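Local coordinates for glucosamine-6-phosphate deaminase (Bacillus subtilis, PDB 2BKX), which belongs to an alpha/beta enzyme family with a Rossmann-like fold and is seen here with fructose-6-phosphate in its pocket, at residues I48-H51 with Q52-N55; Y9-L12 with S13-A17; L109-E112 with C113-E117; A70-S73 with S74-N78; F82-N85 with D86-Q90. One frame throughout, in Å; residues are numbered along the deposited sequence. Where two conformers were deposited one is given.

Interaction 1 (I48-H51 with Q52-N55); sequences IRLH and QTEN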
loop_
_atom_site.group_PDB
_atom_site.type_symbol
_atom_site.label_atom_id
_atom_site.label_comp_id
_atom_site.label_asym_id
_atom_site.label_seq_id
_atom_site.Cartn_x
_atom_site.Cartn_y
_atom_site.Cartn_z
ATOM N N ILE A 48 15.198 -5.031 4.270
ATOM C CA ILE A 48 15.821 -6.158 4.936
ATOM C C ILE A 48 17.336 -6.087 4.764
ATOM O O ILE A 48 18.077 -6.354 5.703
ATOM C CB ILE A 48 15.244 -7.493 4.444
ATOM C CG1 ILE A 48 13.783 -7.595 4.854
ATOM C CG2 ILE A 48 16.039 -8.673 5.010
ATOM C CD1 ILE A 48 13.065 -8.670 4.067
ATOM N N ARG A 49 17.808 -5.709 3.589
ATOM C CA ARG A 49 19.234 -5.544 3.410
ATOM C C ARG A 49 19.792 -4.513 4.361
ATOM O O ARG A 49 20.864 -4.738 4.927
ATOM C CB ARG A 49 19.481 -5.133 1.979
ATOM C CG ARG A 49 19.680 -6.298 1.076
ATOM C CD ARG A 49 21.162 -6.727 1.070
ATOM N NE ARG A 49 21.387 -7.683 0.003
ATOM C CZ ARG A 49 21.258 -8.999 0.119
ATOM N NH1 ARG A 49 20.926 -9.559 1.284
ATOM N NH2 ARG A 49 21.466 -9.764 -0.942
ATOM N N LEU A 50 19.118 -3.369 4.500
ATOM C CA LEU A 50 19.596 -2.297 5.387
ATOM C C LEU A 50 19.646 -2.764 6.843
ATOM O O LEU A 50 20.475 -2.314 7.650
ATOM C CB LEU A 50 18.729 -1.048 5.253
ATOM C CG LEU A 50 18.742 -0.337 3.913
ATOM C CD1 LEU A 50 17.823 0.853 3.979
ATOM C CD2 LEU A 50 20.146 0.027 3.477
ATOM N N HIS A 51 18.766 -3.694 7.176
ATOM C CA HIS A 51 18.786 -4.341 8.495
ATOM C C HIS A 51 20.174 -4.945 8.753
ATOM O O HIS A 51 20.703 -4.863 9.890
ATOM C CB HIS A 51 17.651 -5.413 8.507
ATOM C CG HIS A 51 17.392 -6.069 9.831
ATOM N ND1 HIS A 51 17.249 -5.374 11.013
ATOM C CD2 HIS A 51 17.182 -7.374 10.132
ATOM C CE1 HIS A 51 16.979 -6.232 11.983
ATOM N NE2 HIS A 51 16.943 -7.446 11.477
ATOM N N GLN A 52 20.778 -5.519 7.711
ATOM C CA GLN A 52 22.147 -6.038 7.756
ATOM C C GLN A 52 23.231 -4.982 7.557
ATOM O O GLN A 52 24.132 -4.823 8.399
ATOM C CB GLN A 52 22.364 -7.110 6.661
ATOM C CG GLN A 52 21.322 -8.215 6.569
ATOM C CD GLN A 52 21.025 -8.748 5.111
ATOM O OE1 GLN A 52 19.926 -9.243 4.857
ATOM N NE2 GLN A 52 22.006 -8.641 4.178
ATOM N N THR A 53 23.197 -4.282 6.432
ATOM C CA THR A 53 24.301 -3.435 6.038
ATOM C C THR A 53 24.405 -2.189 6.925
ATOM O O THR A 53 25.498 -1.626 7.024
ATOM C CB THR A 53 24.202 -3.013 4.597
ATOM O OG1 THR A 53 22.967 -2.357 4.420
ATOM C CG2 THR A 53 24.278 -4.213 3.648
ATOM N N GLU A 54 23.290 -1.764 7.546
ATOM C CA GLU A 54 23.267 -0.558 8.378
ATOM C C GLU A 54 22.774 -0.803 9.773
ATOM O O GLU A 54 22.586 0.146 10.564
ATOM C CB GLU A 54 22.428 0.569 7.716
ATOM C CG GLU A 54 22.960 0.972 6.398
ATOM C CD GLU A 54 22.232 2.114 5.767
ATOM O OE1 GLU A 54 21.160 2.551 6.288
ATOM O OE2 GLU A 54 22.692 2.538 4.703
ATOM N N ASN A 55 22.550 -2.058 10.118
ATOM C CA ASN A 55 22.127 -2.398 11.453
ATOM C C ASN A 55 20.854 -1.616 11.778
ATOM O O ASN A 55 20.646 -1.146 12.888
ATOM C CB ASN A 55 23.276 -2.089 12.430
ATOM C CG ASN A 55 23.166 -2.802 13.771
ATOM O OD1 ASN A 55 22.399 -3.750 13.970
ATOM N ND2 ASN A 55 23.971 -2.297 14.743
HETATM O O HOH W 1 22.898 -5.920 11.536
#
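Arg49 O receives Thr53 N at 2.8 Å in a nearly straight bond, 169° at the hydrogen, and Leu50 O receives Glu54 N at 2.9 Å, so that the i to i+4 ladder of helix 41-53 runs to its last turn; Glu54 is the first residue to leave helical angles. Thr53 turns its OG1 back over the same turn, between its own N and carbonyl carbon, where the hydroxyl comes 3.5 Å from Leu50 CA. Leu50 and Glu54 run side by side in the same direction, and the methyl CD2 of Leu50 lies 3.7 Å from Glu54 CD, against the carboxylate carbon. Outside this turn Glu54 OE2 forms a salt bridge with Arg18 of helix 9-26, whose side also receives Leu50, in contact with Arg18 and Ala21. One water spans the end of the helix, donating to His51 O at 2.9 Å and, over a longer distance, to Asn55 OD1. His51 O also takes a CA-H...O contact from Asn55 CA at 3.2 Å. His51 ND1 is hydrogen-bonded to Leu56 O. With Asn55 in left-handed backbone angles, this is the C-terminal end of the helix in a beta-alpha-beta unit, strand 31-34, helix 41-53, strand 62-69, of a Rossmann-like fold.

Interaction 2 (Y9-L12 with S13-A17); sequences YEEL and SQIAA
Ser13 grips the carbonyl of Tyr9 twice: its backbone N and its OG each lie 2.9 Å from Tyr9 O, and they arrive from opposite faces of the carbonyl plane. The hydroxyl can do this because OG stands beside its own backbone N (chi1 -64°), folded back along the helix. The same OG sits over one face of the Tyr9 ring, displaced toward the rim, 3.6 Å from CE2. Two residues further along, Glu11 and Ile15 lie alongside each other, with Ile15 CD1 3.8 Å from Glu11 CG, and Ile15 N makes a nearly straight bond to Glu11 O (3.0 Å, 172°). A water joins the polar ends of Glu11 and Gln14, donating to Glu11 OE1 at 2.7 Å and accepting from Gln14 NE2 at 2.9 Å. In the second shell, Glu11 OE2 takes the N-H of Gln7, and Tyr9 OH is hydrogen-bonded to Thr39 O and Gly42 N, which ties the ring to the loop bearing pocket residue Thr39. Helix 9-26 thus lies between strands and a helix: Leu12, Ile15 and Ala16 rest on Leu232 of strand 229-234, while Ala16 and Ala17 meet helix 41-53 at Thr43, Gln46 and Leu47.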
loop_
_atom_site.group_PDB
_atom_site.type_symbol
_atom_site.label_atom_id
_atom_site.label_comp_id
_atom_site.label_asym_id
_atom_site.label_seq_id
_atom_site.Cartn_x
_atom_site.Cartn_y
_atom_site.Cartn_z
ATOM N N TYR A 9 13.542 -0.132 -11.756
ATOM C CA TYR A 9 12.828 -0.656 -10.588
ATOM C C TYR A 9 13.762 -0.765 -9.370
ATOM O O TYR A 9 13.361 -0.533 -8.233
ATOM C CB TYR A 9 12.225 -2.019 -10.928
ATOM C CG TYR A 9 11.444 -2.640 -9.801
ATOM C CD1 TYR A 9 10.225 -2.143 -9.438
ATOM C CD2 TYR A 9 11.948 -3.698 -9.081
ATOM C CE1 TYR A 9 9.503 -2.705 -8.392
ATOM C CE2 TYR A 9 11.271 -4.260 -8.038
ATOM C CZ TYR A 9 10.022 -3.785 -7.706
ATOM O OH TYR A 9 9.319 -4.346 -6.658
ATOM N N GLU A 10 15.010 -1.156 -9.602
ATOM C CA GLU A 10 15.945 -1.344 -8.516
ATOM C C GLU A 10 16.259 0.011 -7.852
ATOM O O GLU A 10 16.353 0.122 -6.635
ATOM C CB GLU A 10 17.223 -1.994 -9.047
ATOM C CG GLU A 10 17.114 -3.430 -9.445
ATOM C CD GLU A 10 16.429 -3.698 -10.755
ATOM O OE1 GLU A 10 16.174 -2.761 -11.553
ATOM O OE2 GLU A 10 16.188 -4.899 -11.006
ATOM N N GLU A 11 16.369 1.053 -8.648
ATOM C CA GLU A 11 16.597 2.398 -8.098
ATOM C C GLU A 11 15.353 2.895 -7.348
ATOM O O GLU A 11 15.457 3.457 -6.248
ATOM C CB GLU A 11 16.999 3.426 -9.168
ATOM C CG GLU A 11 17.368 4.748 -8.533
ATOM C CD GLU A 11 17.634 5.891 -9.470
ATOM O OE1 GLU A 11 18.391 6.802 -9.028
ATOM O OE2 GLU A 11 17.063 5.929 -10.586
ATOM N N LEU A 12 14.167 2.670 -7.898
ATOM C CA LEU A 12 12.923 3.007 -7.203
ATOM C C LEU A 12 12.874 2.341 -5.844
ATOM O O LEU A 12 12.550 2.961 -4.831
ATOM C CB LEU A 12 11.735 2.603 -8.078
ATOM C CG LEU A 12 10.321 2.691 -7.472
ATOM C CD1 LEU A 12 9.306 2.926 -8.608
ATOM C CD2 LEU A 12 9.919 1.507 -6.642
ATOM N N SER A 13 13.248 1.066 -5.819
ATOM C CA SER A 13 13.226 0.310 -4.591
ATOM C C SER A 13 14.261 0.792 -3.573
ATOM O O SER A 13 13.973 0.807 -2.362
ATOM C CB SER A 13 13.475 -1.162 -4.927
ATOM O OG SER A 13 12.419 -1.699 -5.741
ATOM N N GLN A 14 15.454 1.168 -4.050
ATOM C CA GLN A 14 16.464 1.734 -3.168
ATOM C C GLN A 14 15.974 3.015 -2.507
ATOM O O GLN A 14 16.137 3.214 -1.290
ATOM C CB GLN A 14 17.762 1.991 -3.961
ATOM C CG GLN A 14 18.886 2.686 -3.164
ATOM C CD GLN A 14 19.885 3.511 -4.006
ATOM O OE1 GLN A 14 21.078 3.611 -3.650
ATOM N NE2 GLN A 14 19.407 4.134 -5.075
ATOM N N ILE A 15 15.459 3.915 -3.316
ATOM C CA ILE A 15 14.997 5.213 -2.830
ATOM C C ILE A 15 13.827 5.037 -1.864
ATOM O O ILE A 15 13.795 5.647 -0.803
ATOM C CB ILE A 15 14.613 6.140 -4.012
ATOM C CG1 ILE A 15 15.851 6.424 -4.843
ATOM C CG2 ILE A 15 13.979 7.424 -3.485
ATOM C CD1 ILE A 15 15.614 7.157 -6.139
ATOM N N ALA A 16 12.900 4.142 -2.194
ATOM C CA ALA A 16 11.754 3.891 -1.316
ATOM C C ALA A 16 12.196 3.330 0.016
ATOM O O ALA A 16 11.669 3.694 1.065
ATOM C CB ALA A 16 10.775 2.940 -2.026
ATOM N N ALA A 17 13.123 2.381 -0.015
ATOM C CA ALA A 17 13.612 1.808 1.223
ATOM C C ALA A 17 14.311 2.861 2.071
ATOM O O ALA A 17 14.148 2.891 3.292
ATOM C CB ALA A 17 14.507 0.639 0.934
HETATM O O HOH W 2 19.819 6.419 -6.808
#

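Interaction 3 (L109-E112 with C113-E117); sequences LEAE and CRRYE
An i to i+3 salt bridge along helix 109-122 joins Glu112 to Arg115, with Glu112 OE1 2.8 Å from Arg115 NH2 and an angle of 150° at the hydrogen. The oxygen uses its anti lone pair, on the side away from OE2, and stands 20° out of the guanidinium plane; the carboxylate and guanidinium planes are 64° apart, so this is a single-contact bridge and not a flat, two-pronged one. Both chains bend to make it. Glu112 leaves with CG anti to its N and folds at chi2, while exposed Arg115 folds at chi3 and carries its guanidinium back over the preceding turn, one face lying above Glu112 CA. The other carboxylate oxygen, OE2, is held by Asn103 N, so the two oxygens of Glu112 link the helix both to itself and to the loop before it. In this alpha/beta fold the helix covers strands 153-156 and 178-181: Leu109 and Cys113 rest on Val154 and Leu180, and Tyr116 OH reaches Asn65 O of strand 62-69. The methyl of Ala111 is flanked by two arginines, its CB 3.7 Å from Arg114 NH1 and 3.7 Å from Arg115 NH1. Arg114 likewise folds back at chi3, laying one guanidinium face over Ala111 CA. Its NH2 remains 4.3 Å from Glu110 OE1, beyond a salt bridge, so any attraction between the charges is probably modest. Beneath these side chains the backbone ladder is regular, as in Arg115 N to Ala111 O at 2.9 Å.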
loop_
_atom_site.group_PDB
_atom_site.type_symbol
_atom_site.label_atom_id
_atom_site.label_comp_id
_atom_site.label_asym_id
_atom_site.label_seq_id
_atom_site.Cartn_x
_atom_site.Cartn_y
_atom_site.Cartn_z
ATOM N N LEU A 109 -17.572 -8.589 8.762
ATOM C CA LEU A 109 -16.525 -7.795 8.107
ATOM C C LEU A 109 -16.746 -6.291 8.286
ATOM O O LEU A 109 -15.786 -5.534 8.409
ATOM C CB LEU A 109 -16.466 -8.154 6.648
ATOM C CG LEU A 109 -16.025 -9.587 6.389
ATOM C CD1 LEU A 109 -16.111 -9.787 4.909
ATOM C CD2 LEU A 109 -14.637 -9.893 6.911
ATOM N N GLU A 110 -17.999 -5.865 8.344
ATOM C CA GLU A 110 -18.295 -4.457 8.639
ATOM C C GLU A 110 -17.741 -4.015 10.009
ATOM O O GLU A 110 -17.123 -2.929 10.159
ATOM C CB GLU A 110 -19.810 -4.241 8.580
ATOM C CG GLU A 110 -20.328 -4.050 7.178
ATOM C CD GLU A 110 -21.744 -3.421 7.123
ATOM O OE1 GLU A 110 -22.259 -2.909 8.169
ATOM O OE2 GLU A 110 -22.348 -3.417 6.019
ATOM N N ALA A 111 -17.987 -4.841 11.019
ATOM C CA ALA A 111 -17.478 -4.564 12.338
ATOM C C ALA A 111 -15.955 -4.590 12.386
ATOM O O ALA A 111 -15.336 -3.746 13.031
ATOM C CB ALA A 111 -18.067 -5.543 13.382
ATOM N N GLU A 112 -15.351 -5.523 11.662
ATOM C CA GLU A 112 -13.894 -5.557 11.557
ATOM C C GLU A 112 -13.343 -4.264 10.998
ATOM O O GLU A 112 -12.350 -3.736 11.492
ATOM C CB GLU A 112 -13.473 -6.750 10.690
ATOM C CG GLU A 112 -11.975 -6.837 10.395
ATOM C CD GLU A 112 -11.091 -7.036 11.590
ATOM O OE1 GLU A 112 -11.598 -7.462 12.656
ATOM O OE2 GLU A 112 -9.850 -6.803 11.444
ATOM N N CYS A 113 -13.995 -3.744 9.980
ATOM C CA CYS A 113 -13.550 -2.478 9.364
ATOM C C CYS A 113 -13.659 -1.291 10.325
ATOM O O CYS A 113 -12.768 -0.459 10.387
ATOM C CB CYS A 113 -14.324 -2.217 8.087
ATOM S SG CYS A 113 -13.780 -3.276 6.722
ATOM N N ARG A 114 -14.743 -1.231 11.101
ATOM C CA ARG A 114 -14.897 -0.185 12.104
ATOM C C ARG A 114 -13.817 -0.283 13.157
ATOM O O ARG A 114 -13.218 0.736 13.498
ATOM C CB ARG A 114 -16.284 -0.208 12.752
ATOM C CG ARG A 114 -17.364 0.285 11.846
ATOM C CD ARG A 114 -18.721 0.458 12.547
ATOM N NE ARG A 114 -19.100 -0.661 13.404
ATOM C CZ ARG A 114 -19.954 -1.634 13.083
ATOM N NH1 ARG A 114 -20.194 -2.602 13.952
ATOM N NH2 ARG A 114 -20.556 -1.666 11.903
ATOM N N ARG A 115 -13.541 -1.492 13.647
ATOM C CA ARG A 115 -12.477 -1.659 14.661
ATOM C C ARG A 115 -11.117 -1.313 14.094
ATOM O O ARG A 115 -10.284 -0.743 14.787
ATOM C CB ARG A 115 -12.420 -3.087 15.184
ATOM C CG ARG A 115 -13.637 -3.525 16.023
ATOM C CD ARG A 115 -13.421 -4.907 16.688
ATOM N NE ARG A 115 -13.217 -5.995 15.714
ATOM C CZ ARG A 115 -14.167 -6.823 15.244
ATOM N NH1 ARG A 115 -15.429 -6.733 15.674
ATOM N NH2 ARG A 115 -13.863 -7.758 14.331
ATOM N N TYR A 116 -10.896 -1.611 12.821
ATOM C CA TYR A 116 -9.592 -1.342 12.217
ATOM C C TYR A 116 -9.375 0.149 12.112
ATOM O O TYR A 116 -8.284 0.650 12.398
ATOM C CB TYR A 116 -9.486 -2.005 10.846
ATOM C CG TYR A 116 -8.042 -2.077 10.310
ATOM C CD1 TYR A 116 -7.149 -2.973 10.823
ATOM C CD2 TYR A 116 -7.599 -1.229 9.294
ATOM C CE1 TYR A 116 -5.875 -3.082 10.310
ATOM C CE2 TYR A 116 -6.319 -1.286 8.787
ATOM C CZ TYR A 116 -5.450 -2.234 9.304
ATOM O OH TYR A 116 -4.151 -2.389 8.847
ATOM N N GLU A 117 -10.408 0.870 11.672
ATOM C CA GLU A 117 -10.296 2.320 11.564
ATOM C C GLU A 117 -10.023 2.921 12.939
ATOM O O GLU A 117 -9.221 3.834 13.095
ATOM C CB GLU A 117 -11.553 2.915 10.953
ATOM C CG GLU A 117 -11.486 4.418 10.687
ATOM C CD GLU A 117 -10.606 4.810 9.522
ATOM O OE1 GLU A 117 -10.563 4.086 8.493
ATOM O OE2 GLU A 117 -9.968 5.881 9.588
#

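Interaction 4 (A70-S73 with S74-N78); sequences AGLS and SDDPN
Ser73 and Asp75 are joined by a hydrogen bond across a tight bend in an uncommon direction: Ser73 OG donates to Asp75 OD1 at 2.7 Å, but the oxygen is met from above the carboxylate plane, 41° out of it. Both side chains start out between their own N and carbonyl carbon, Ser73 at chi1 59° and Asp75 at 62°, and this turns them toward each other over the bend. The backbone closes the same loop as a type I beta turn, Asp76 N donating to Ser73 O at 3.0 Å. Asp76 then begins a second motif. Its OD1 accepts from Asn78 N at 2.9 Å on the anti lone pair, which makes an Asx turn around Pro77. Leu72 spreads its two methyls along the Asx turn: its CD2 lies 3.7 Å from Asp76 OD2 and its CD1 3.7 Å from Asn78 O. Ser79 OG hydrogen-bonds to Asp76 O where the loop runs into helix 80-89. Carboxylates and a hydroxyl are thus bound to nearby donors and acceptors within a few residues, so this surface link between strand 62-69 and the helix probably keeps its shape largely through local polar bonds, with the methyls of Leu72 packed against it.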
loop_
_atom_site.group_PDB
_atom_site.type_symbol
_atom_site.label_atom_id
_atom_site.label_comp_id
_atom_site.label_asym_id
_atom_site.label_seq_id
_atom_site.Cartn_x
_atom_site.Cartn_y
_atom_site.Cartn_z
ATOM N N ALA A 70 -11.240 -10.492 1.404
ATOM C CA ALA A 70 -12.317 -11.083 2.198
ATOM C C ALA A 70 -12.375 -12.566 1.985
ATOM O O ALA A 70 -12.310 -13.056 0.878
ATOM C CB ALA A 70 -13.672 -10.465 1.841
ATOM N N GLY A 71 -12.480 -13.286 3.083
ATOM C CA GLY A 71 -12.682 -14.724 3.042
ATOM C C GLY A 71 -11.416 -15.532 3.115
ATOM O O GLY A 71 -11.499 -16.770 3.099
ATOM N N LEU A 72 -10.252 -14.883 3.194
ATOM C CA LEU A 72 -8.990 -15.601 3.314
ATOM C C LEU A 72 -8.467 -15.531 4.743
ATOM O O LEU A 72 -8.417 -14.460 5.347
ATOM C CB LEU A 72 -7.932 -15.052 2.355
ATOM C CG LEU A 72 -8.219 -15.071 0.867
ATOM C CD1 LEU A 72 -7.012 -14.692 0.048
ATOM C CD2 LEU A 72 -8.766 -16.435 0.406
ATOM N N SER A 73 -8.027 -16.674 5.267
ATOM C CA SER A 73 -7.359 -16.714 6.568
ATOM C C SER A 73 -5.904 -16.310 6.460
ATOM O O SER A 73 -5.320 -16.305 5.364
ATOM C CB SER A 73 -7.455 -18.119 7.137
ATOM O OG SER A 73 -6.876 -19.067 6.294
ATOM N N SER A 74 -5.294 -16.021 7.595
ATOM C CA SER A 74 -3.923 -15.519 7.632
ATOM C C SER A 74 -2.871 -16.484 7.127
ATOM O O SER A 74 -1.812 -16.056 6.643
ATOM C CB SER A 74 -3.558 -15.050 9.021
ATOM O OG SER A 74 -3.588 -16.106 9.961
ATOM N N ASP A 75 -3.182 -17.768 7.188
ATOM C CA ASP A 75 -2.239 -18.784 6.724
ATOM C C ASP A 75 -2.445 -19.096 5.243
ATOM O O ASP A 75 -1.679 -19.888 4.679
ATOM C CB ASP A 75 -2.380 -20.045 7.552
ATOM C CG ASP A 75 -3.747 -20.662 7.418
ATOM O OD1 ASP A 75 -4.742 -19.990 7.725
ATOM O OD2 ASP A 75 -3.868 -21.808 6.997
ATOM N N ASP A 76 -3.482 -18.551 4.599
ATOM C CA ASP A 76 -3.710 -18.776 3.133
ATOM C C ASP A 76 -2.591 -18.096 2.374
ATOM O O ASP A 76 -2.306 -16.933 2.635
ATOM C CB ASP A 76 -5.046 -18.181 2.723
ATOM C CG ASP A 76 -5.458 -18.562 1.330
ATOM O OD1 ASP A 76 -4.742 -18.223 0.372
ATOM O OD2 ASP A 76 -6.501 -19.208 1.160
ATOM N N PRO A 77 -1.925 -18.801 1.444
ATOM C CA PRO A 77 -0.783 -18.220 0.749
ATOM C C PRO A 77 -1.128 -17.009 -0.096
ATOM O O PRO A 77 -0.228 -16.299 -0.481
ATOM C CB PRO A 77 -0.287 -19.393 -0.099
ATOM C CG PRO A 77 -1.456 -20.219 -0.307
ATOM C CD PRO A 77 -2.188 -20.184 0.972
ATOM N N ASN A 78 -2.395 -16.765 -0.379
ATOM C CA ASN A 78 -2.787 -15.566 -1.129
ATOM C C ASN A 78 -3.268 -14.425 -0.260
ATOM O O ASN A 78 -3.611 -13.366 -0.777
ATOM C CB ASN A 78 -3.833 -15.898 -2.192
ATOM C CG ASN A 78 -3.211 -16.468 -3.400
ATOM O OD1 ASN A 78 -2.566 -15.733 -4.194
ATOM N ND2 ASN A 78 -3.319 -17.759 -3.547
#

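Interaction 5 (F82-N85 with D86-Q90); sequences FYMN and DRFFQ
Arg87 lies across one face of the Tyr83 ring, one turn on in helix 80-89, the helix of the beta-alpha-beta unit formed with strands 62-69 and 99-100. In the conformer described, one of two modelled, the ring and guanidinium planes are 20° apart, and Tyr83 CD1 lies 3.4 Å from Arg87 CZ, over the centre of the guanidinium. Nearer the backbone, Arg87 CD makes a CH-pi contact 3.9 Å from the Tyr83 ring centroid, only 7° off its normal. The bend of Arg87 at chi2 (63°) lays this copy of the chain over that face. Tyr83 OH is hydrogen-bonded to Gly37 O, a residue of the ligand pocket. The tightly packed part continues on the inner side, where Met84 CB stands over one face of the Phe89 ring, 3.6 Å from CE2, and Met84 CE lies 4.1 Å from Phe88 CD2. Met84 and Phe88 both touch Leu34 of strand 31-34, and Phe89 stacks on His99. The outer side is looser: Phe82 CE2 meets Asp86 CB obliquely at 4.2 Å. The backbone widens at 86-89 into a pi-type turn: Phe89 N, five residues on, bonds to Met84 O at 2.9 Å, and Gln90 N likewise to Asn85 O. Exposed Asn85, its ND2 hydrogen-bonded to His81 O, sets its amide almost perpendicular to the Phe89 ring, OD1 meeting the ring edge in plane, 3.6 Å from CD2.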
loop_
_atom_site.group_PDB
_atom_site.type_symbol
_atom_site.label_atom_id
_atom_site.label_comp_id
_atom_site.label_asym_id
_atom_site.label_seq_id
_atom_site.Cartn_x
_atom_site.Cartn_y
_atom_site.Cartn_z
ATOM N N PHE A 82 -0.156 -13.340 4.889
ATOM C CA PHE A 82 0.953 -14.219 4.493
ATOM C C PHE A 82 2.013 -13.465 3.744
ATOM O O PHE A 82 3.199 -13.628 4.013
ATOM C CB PHE A 82 0.359 -15.348 3.631
ATOM C CG PHE A 82 1.355 -16.369 3.172
ATOM C CD1 PHE A 82 1.469 -17.595 3.817
ATOM C CD2 PHE A 82 2.194 -16.097 2.115
ATOM C CE1 PHE A 82 2.394 -18.570 3.363
ATOM C CE2 PHE A 82 3.128 -17.066 1.671
ATOM C CZ PHE A 82 3.227 -18.265 2.328
ATOM N N TYR A 83 1.595 -12.623 2.797
ATOM C CA TYR A 83 2.574 -11.821 2.067
ATOM C C TYR A 83 3.462 -11.028 3.030
ATOM O O TYR A 83 4.678 -11.021 2.914
ATOM C CB TYR A 83 1.850 -10.865 1.138
ATOM C CG TYR A 83 2.690 -9.870 0.355
ATOM C CD1 TYR A 83 2.825 -9.941 -1.032
ATOM C CD2 TYR A 83 3.287 -8.806 1.001
ATOM C CE1 TYR A 83 3.521 -8.960 -1.725
ATOM C CE2 TYR A 83 3.977 -7.836 0.331
ATOM C CZ TYR A 83 4.093 -7.900 -1.044
ATOM O OH TYR A 83 4.755 -6.904 -1.732
ATOM N N MET A 84 2.855 -10.298 3.966
ATOM C CA MET A 84 3.663 -9.410 4.805
ATOM C C MET A 84 4.615 -10.194 5.687
ATOM O O MET A 84 5.743 -9.751 5.948
ATOM C CB MET A 84 2.743 -8.516 5.630
ATOM C CG MET A 84 2.020 -7.447 4.852
ATOM S SD MET A 84 3.096 -6.390 3.814
ATOM C CE MET A 84 4.094 -5.650 5.089
ATOM N N ASN A 85 4.161 -11.325 6.203
ATOM C CA ASN A 85 5.023 -12.165 7.015
ATOM C C ASN A 85 6.178 -12.698 6.205
ATOM O O ASN A 85 7.340 -12.665 6.623
ATOM C CB ASN A 85 4.236 -13.275 7.677
ATOM C CG ASN A 85 3.567 -12.776 8.944
ATOM O OD1 ASN A 85 4.213 -12.695 10.001
ATOM N ND2 ASN A 85 2.288 -12.345 8.838
ATOM N N ASP A 86 5.858 -13.195 5.021
ATOM C CA ASP A 86 6.888 -13.822 4.157
ATOM C C ASP A 86 7.903 -12.790 3.631
ATOM O O ASP A 86 9.119 -13.032 3.653
ATOM C CB ASP A 86 6.206 -14.507 2.963
ATOM C CG ASP A 86 7.189 -15.148 2.004
ATOM O OD1 ASP A 86 7.835 -16.106 2.420
ATOM O OD2 ASP A 86 7.294 -14.692 0.837
ATOM N N ARG A 87 7.426 -11.641 3.167
ATOM C CA ARG A 87 8.316 -10.682 2.517
ATOM C C ARG A 87 9.058 -9.792 3.529
ATOM O O ARG A 87 10.044 -9.157 3.194
ATOM C CB ARG A 87 7.530 -9.727 1.631
ATOM C CG ARG A 87 7.246 -10.157 0.204
ATOM C CD ARG A 87 6.410 -11.363 0.066
ATOM N NE ARG A 87 5.922 -11.502 -1.314
ATOM C CZ ARG A 87 5.007 -12.391 -1.711
ATOM N NH1 ARG A 87 4.618 -12.417 -2.980
ATOM N NH2 ARG A 87 4.452 -13.247 -0.850
ATOM N N PHE A 88 8.517 -9.647 4.737
ATOM C CA PHE A 88 8.974 -8.599 5.631
ATOM C C PHE A 88 9.094 -9.012 7.081
ATOM O O PHE A 88 10.213 -9.040 7.612
ATOM C CB PHE A 88 8.108 -7.356 5.464
ATOM C CG PHE A 88 8.684 -6.092 6.069
ATOM C CD1 PHE A 88 10.021 -5.755 5.935
ATOM C CD2 PHE A 88 7.869 -5.244 6.753
ATOM C CE1 PHE A 88 10.501 -4.561 6.459
ATOM C CE2 PHE A 88 8.328 -4.038 7.280
ATOM C CZ PHE A 88 9.672 -3.708 7.124
ATOM N N PHE A 89 7.980 -9.357 7.723
ATOM C CA PHE A 89 8.025 -9.492 9.170
ATOM C C PHE A 89 8.958 -10.592 9.612
ATOM O O PHE A 89 9.648 -10.435 10.638
ATOM C CB PHE A 89 6.654 -9.773 9.762
ATOM C CG PHE A 89 5.574 -8.771 9.393
ATOM C CD1 PHE A 89 5.858 -7.445 9.036
ATOM C CD2 PHE A 89 4.233 -9.154 9.468
ATOM C CE1 PHE A 89 4.819 -6.554 8.731
ATOM C CE2 PHE A 89 3.206 -8.255 9.161
ATOM C CZ PHE A 89 3.516 -6.977 8.789
ATOM N N GLN A 90 9.037 -11.681 8.862
ATOM C CA GLN A 90 9.903 -12.805 9.316
ATOM C C GLN A 90 11.397 -12.480 9.327
ATOM O O GLN A 90 12.187 -13.232 9.883
ATOM C CB GLN A 90 9.671 -14.062 8.483
ATOM C CG GLN A 90 10.260 -14.048 7.059
ATOM C CD GLN A 90 10.215 -15.401 6.345
ATOM O OE1 GLN A 90 9.920 -15.491 5.117
ATOM N NE2 GLN A 90 10.534 -16.452 7.084
#

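Overall arrangement
Interactions 1 and 4 are surface contacts without a buried residue, whereas 2, 3 and 5 are partly buried on helices that cover the sheet. Helix 41-53 is shared ground: interaction 1 at its end touches interaction 2 through Leu50 and Ala17, and interaction 5 through Ile48 and Arg87. Interaction 4 leads directly into interaction 5, where Phe82 packs on the loop, and meets interaction 3 where Ala70 touches Leu109. Interactions 2 and 3 lie on opposite sides of the chain's centre, about 33 Å between centres. Chemistry follows place: polar turns in the loop, water bridges in interactions 1 and 2, a salt bridge along the helix in interaction 3, and ring-face contacts of Tyr83 and Phe89 in interaction 5.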